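PDB 4RUW: Endonuclease/exonuclease/phosphatase from Beutenbergia cavernae DSM 12333, which is of unknown function but belongs to the endonuclease/exonuclease/phosphatase family, joining a DNase I-like domain that holds a zinc ion to an immunoglobulin-like domain. Local coordinates for residues Arg85-Asp90 against Ala308-Leu313; Val365-Asn368 against Asp373-Gly376. One frame throughout, in Å; residues are numbered along the deposited sequence. Where two conformers were deposited one is given.

Contact 1: residues Arg85-Asp90 against Ala308-Leu313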
loop_
_atom_site.group_PDB
_atom_site.type_symbol
_atom_site.label_atom_id
_atom_site.label_comp_id
_atom_site.label_asym_id
_atom_site.label_seq_id
_atom_site.Cartn_x
_atom_site.Cartn_y
_atom_site.Cartn_z
ATOM N N ARG A 85 17.393 9.156 -5.978
ATOM C CA ARG A 85 18.383 10.012 -5.336
ATOM C C ARG A 85 17.766 11.328 -4.869
ATOM O O ARG A 85 18.029 11.788 -3.758
ATOM C CB ARG A 85 19.515 10.284 -6.333
ATOM C CG ARG A 85 20.717 11.026 -5.796
ATOM C CD ARG A 85 21.797 11.172 -6.893
ATOM N NE ARG A 85 22.227 9.873 -7.422
ATOM C CZ ARG A 85 22.047 9.464 -8.677
ATOM N NH1 ARG A 85 21.463 10.254 -9.571
ATOM N NH2 ARG A 85 22.458 8.256 -9.045
ATOM N N ALA A 86 16.937 11.927 -5.715
ATOM C CA ALA A 86 16.311 13.205 -5.398
ATOM C C ALA A 86 15.308 13.077 -4.256
ATOM O O ALA A 86 15.207 13.962 -3.415
ATOM C CB ALA A 86 15.636 13.780 -6.628
ATOM N N GLU A 87 14.570 11.969 -4.226
ATOM C CA GLU A 87 13.565 11.752 -3.190
ATOM C C GLU A 87 14.205 11.322 -1.865
ATOM O O GLU A 87 13.635 11.516 -0.792
ATOM C CB GLU A 87 12.537 10.719 -3.652
ATOM C CG GLU A 87 11.727 11.140 -4.881
ATOM C CD GLU A 87 10.729 12.259 -4.607
ATOM O OE1 GLU A 87 10.610 12.712 -3.442
ATOM O OE2 GLU A 87 10.041 12.670 -5.570
ATOM N N ALA A 88 15.402 10.747 -1.954
ATOM C CA ALA A 88 16.192 10.369 -0.785
ATOM C C ALA A 88 15.420 9.565 0.280
ATOM O O ALA A 88 15.468 9.887 1.461
ATOM C CB ALA A 88 16.831 11.610 -0.170
ATOM N N PRO A 89 14.710 8.502 -0.130
ATOM C CA PRO A 89 14.022 7.700 0.886
ATOM C C PRO A 89 15.008 6.907 1.747
ATOM O O PRO A 89 16.135 6.633 1.335
ATOM C CB PRO A 89 13.183 6.739 0.043
ATOM C CG PRO A 89 13.981 6.575 -1.218
ATOM C CD PRO A 89 14.550 7.936 -1.483
ATOM N N ASP A 90 14.585 6.540 2.945
ATOM C CA ASP A 90 15.366 5.626 3.762
ATOM C C ASP A 90 15.352 4.228 3.161
ATOM O O ASP A 90 16.364 3.516 3.190
ATOM C CB ASP A 90 14.787 5.580 5.170
ATOM C CG ASP A 90 15.045 6.848 5.938
ATOM O OD1 ASP A 90 16.207 7.053 6.342
ATOM O OD2 ASP A 90 14.098 7.641 6.128
ATOM N N ALA A 308 3.327 13.020 6.002
ATOM C CA ALA A 308 3.108 13.646 4.703
ATOM C C ALA A 308 3.385 12.619 3.625
ATOM O O ALA A 308 3.964 11.565 3.892
ATOM C CB ALA A 308 4.034 14.846 4.528
ATOM N N GLY A 309 2.987 12.919 2.401
ATOM C CA GLY A 309 3.379 12.076 1.291
ATOM C C GLY A 309 3.146 12.779 -0.020
ATOM O O GLY A 309 2.346 13.720 -0.086
ATOM N N HIS A 310 3.828 12.334 -1.066
ATOM C CA HIS A 310 3.618 12.902 -2.392
ATOM C C HIS A 310 3.917 11.860 -3.450
ATOM O O HIS A 310 4.670 10.917 -3.203
ATOM C CB HIS A 310 4.487 14.152 -2.614
ATOM C CG HIS A 310 5.960 13.904 -2.471
ATOM N ND1 HIS A 310 6.597 13.928 -1.252
ATOM C CD2 HIS A 310 6.915 13.645 -3.396
ATOM C CE1 HIS A 310 7.891 13.699 -1.428
ATOM N NE2 HIS A 310 8.107 13.515 -2.719
ATOM N N VAL A 311 3.330 12.028 -4.629
ATOM C CA VAL A 311 3.774 11.261 -5.775
ATOM C C VAL A 311 4.994 11.964 -6.359
ATOM O O VAL A 311 5.112 13.191 -6.311
ATOM C CB VAL A 311 2.671 11.056 -6.849
ATOM C CG1 VAL A 311 1.599 10.094 -6.329
ATOM C CG2 VAL A 311 2.076 12.383 -7.307
ATOM N N SER A 312 5.930 11.191 -6.883
ATOM C CA SER A 312 7.145 11.793 -7.399
ATOM C C SER A 312 6.921 12.382 -8.777
ATOM O O SER A 312 6.521 11.677 -9.710
ATOM C CB SER A 312 8.278 10.781 -7.455
ATOM O OG SER A 312 9.477 11.430 -7.823
ATOM N N LEU A 313 7.190 13.680 -8.898
ATOM C CA LEU A 313 7.078 14.384 -10.168
ATOM C C LEU A 313 8.431 14.977 -10.584
ATOM O O LEU A 313 8.496 15.862 -11.437
ATOM C CB LEU A 313 5.996 15.467 -10.098
ATOM C CG LEU A 313 4.592 14.965 -9.742
ATOM C CD1 LEU A 313 3.630 16.134 -9.597
ATOM C CD2 LEU A 313 4.071 13.994 -10.784
HETATM O O HOH W 1 8.638 14.659 -6.555
#
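E87 sends its carboxylate across to H310 and S312, and each carboxylate oxygen takes one of them. On OE1 the bond comes from the imidazole: H310 NE2 stands 2.7 Å from E87 OE1 in a nearly straight bond (N-H...O 164°). The carboxylate oxygen lies at the edge of the ring, close to its plane, while NE2 meets OE1 on the syn side, but tilted out of the carboxylate plane; the two flat groups are turned 36° against each other. OE2 is gripped twice. S312 OG donates to E87 OE2 from the anti side at 2.6 Å, and a water gives a further bond to E87 OE2, also 2.6 Å long. That same water accepts from the backbone N of L313 at 2.9 Å, so the acid is tied to the chain just past S312 as well.

In the fold, E87 closes helix 77-87, the helix of a beta-alpha-beta crossover between parallel neighbours 55-62 and 91-98. A bend at chi2 (-71°) helps its side chain reach, over M59 and V325, to the outermost strand of that sheet, 304-311.

The tight side is the carboxylate with S312, both residues buried. H310, by contrast, remains partly exposed, and its ring meets the acid through the NE2 edge alone.

Contact 2: residues Val365-Asn368 against Asp373-Gly376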
loop_
_atom_site.group_PDB
_atom_site.type_symbol
_atom_site.label_atom_id
_atom_site.label_comp_id
_atom_site.label_asym_id
_atom_site.label_seq_id
_atom_site.Cartn_x
_atom_site.Cartn_y
_atom_site.Cartn_z
ATOM N N VAL A 365 -10.972 7.225 10.519
ATOM C CA VAL A 365 -12.286 6.825 10.055
ATOM C C VAL A 365 -12.349 7.040 8.558
ATOM O O VAL A 365 -12.035 8.125 8.050
ATOM C CB VAL A 365 -13.399 7.613 10.759
ATOM C CG1 VAL A 365 -14.766 7.138 10.297
ATOM C CG2 VAL A 365 -13.268 7.454 12.248
ATOM N N CYS A 366 -12.792 6.007 7.858
ATOM C CA CYS A 366 -12.763 6.024 6.413
ATOM C C CYS A 366 -14.077 5.570 5.805
ATOM O O CYS A 366 -14.547 4.465 6.082
ATOM C CB CYS A 366 -11.640 5.117 5.927
ATOM S SG CYS A 366 -11.707 4.798 4.180
ATOM N N LYS A 367 -14.669 6.437 4.988
ATOM C CA LYS A 367 -15.798 6.059 4.150
ATOM C C LYS A 367 -15.218 5.522 2.844
ATOM O O LYS A 367 -14.596 6.263 2.078
ATOM C CB LYS A 367 -16.706 7.255 3.863
ATOM C CG LYS A 367 -17.800 6.931 2.850
ATOM C CD LYS A 367 -18.667 8.137 2.529
ATOM C CE LYS A 367 -19.620 7.837 1.388
ATOM N NZ LYS A 367 -20.443 9.026 1.015
ATOM N N ASN A 368 -15.400 4.229 2.600
ATOM C CA ASN A 368 -14.825 3.611 1.416
ATOM C C ASN A 368 -15.913 3.293 0.411
ATOM O O ASN A 368 -16.217 2.135 0.133
ATOM C CB ASN A 368 -14.025 2.364 1.781
ATOM C CG ASN A 368 -13.018 2.002 0.717
ATOM O OD1 ASN A 368 -12.396 2.884 0.119
ATOM N ND2 ASN A 368 -12.871 0.712 0.450
ATOM N N ASP A 373 -18.905 10.694 -7.247
ATOM C CA ASP A 373 -20.146 11.234 -6.703
ATOM C C ASP A 373 -20.409 10.808 -5.259
ATOM O O ASP A 373 -20.349 9.629 -4.914
ATOM C CB ASP A 373 -21.321 10.851 -7.604
ATOM C CG ASP A 373 -21.170 11.393 -9.017
ATOM O OD1 ASP A 373 -20.978 12.615 -9.175
ATOM O OD2 ASP A 373 -21.238 10.594 -9.971
ATOM N N ASP A 374 -20.688 11.801 -4.423
ATOM C CA ASP A 374 -20.971 11.604 -3.008
ATOM C C ASP A 374 -22.466 11.347 -2.820
ATOM O O ASP A 374 -23.292 12.195 -3.160
ATOM C CB ASP A 374 -20.550 12.872 -2.264
ATOM C CG ASP A 374 -20.676 12.765 -0.757
ATOM O OD1 ASP A 374 -21.271 11.793 -0.240
ATOM O OD2 ASP A 374 -20.169 13.690 -0.086
ATOM N N ASP A 375 -22.811 10.183 -2.278
ATOM C CA ASP A 375 -24.214 9.816 -2.080
ATOM C C ASP A 375 -24.800 10.365 -0.778
ATOM O O ASP A 375 -25.951 10.092 -0.438
ATOM C CB ASP A 375 -24.417 8.295 -2.170
ATOM C CG ASP A 375 -23.701 7.522 -1.062
ATOM O OD1 ASP A 375 -23.106 8.137 -0.150
ATOM O OD2 ASP A 375 -23.751 6.273 -1.098
ATOM N N GLY A 376 -24.008 11.140 -0.054
ATOM C CA GLY A 376 -24.482 11.765 1.165
ATOM C C GLY A 376 -24.352 10.911 2.406
ATOM O O GLY A 376 -24.602 11.389 3.510
HETATM O O HOH W 2 -20.529 8.202 -2.023
#
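In the immunoglobulin-like domain K367, the last residue of strand 360-367, reaches across to the loop that leads from this strand to strand 378-384. K367 leaves the strand with CG anti to the backbone N (chi1 173°) and stays extended to its tip, which puts NZ among the loop's acidic side chains. NZ donates to D375 OD1 at 3.0 Å, meeting the syn side but 32° out of the carboxylate plane, and makes a second salt bridge to D374 OD1 at 3.1 Å. A water accepts from K367 NZ at 3.1 Å; it also accepts from D375 N and donates to D373 O. NZ also donates to the carbonyl oxygens of T377 and G398, and this company of oxygens probably keeps the buried ammonium charged.

D374 and D375 each have a further partner. D375 OD1 also bonds to T377 OG1, and OD2 pairs with R369. D374 OD1 takes the backbone N-H of G376 at 2.8 Å, approached from above the carboxylate plane, so that the oxygen bridging to the lysine also shapes the backbone: D374 to G376 form an Asx turn, stitched by a salt-bridge network to the strand that precedes it.

Overall arrangement
Contacts 1 and 2 follow one another along the chain and belong to different domains: their centres are 29 Å apart and their nearest atoms about 16 Å. Contact 1 lies in the DNase I-like part, contact 2 in the immunoglobulin-like part. The second is the one near the domain boundary, because N368, next to its lysine, bonds to R268 and to T240 of the first domain; on the other side of that lysine, C366 forms the disulfide with C404. Zinc is bound by H98, D100, H107 and H137, none of them in either contact, though H98 ends strand 91-98, which follows directly on segment 85-90.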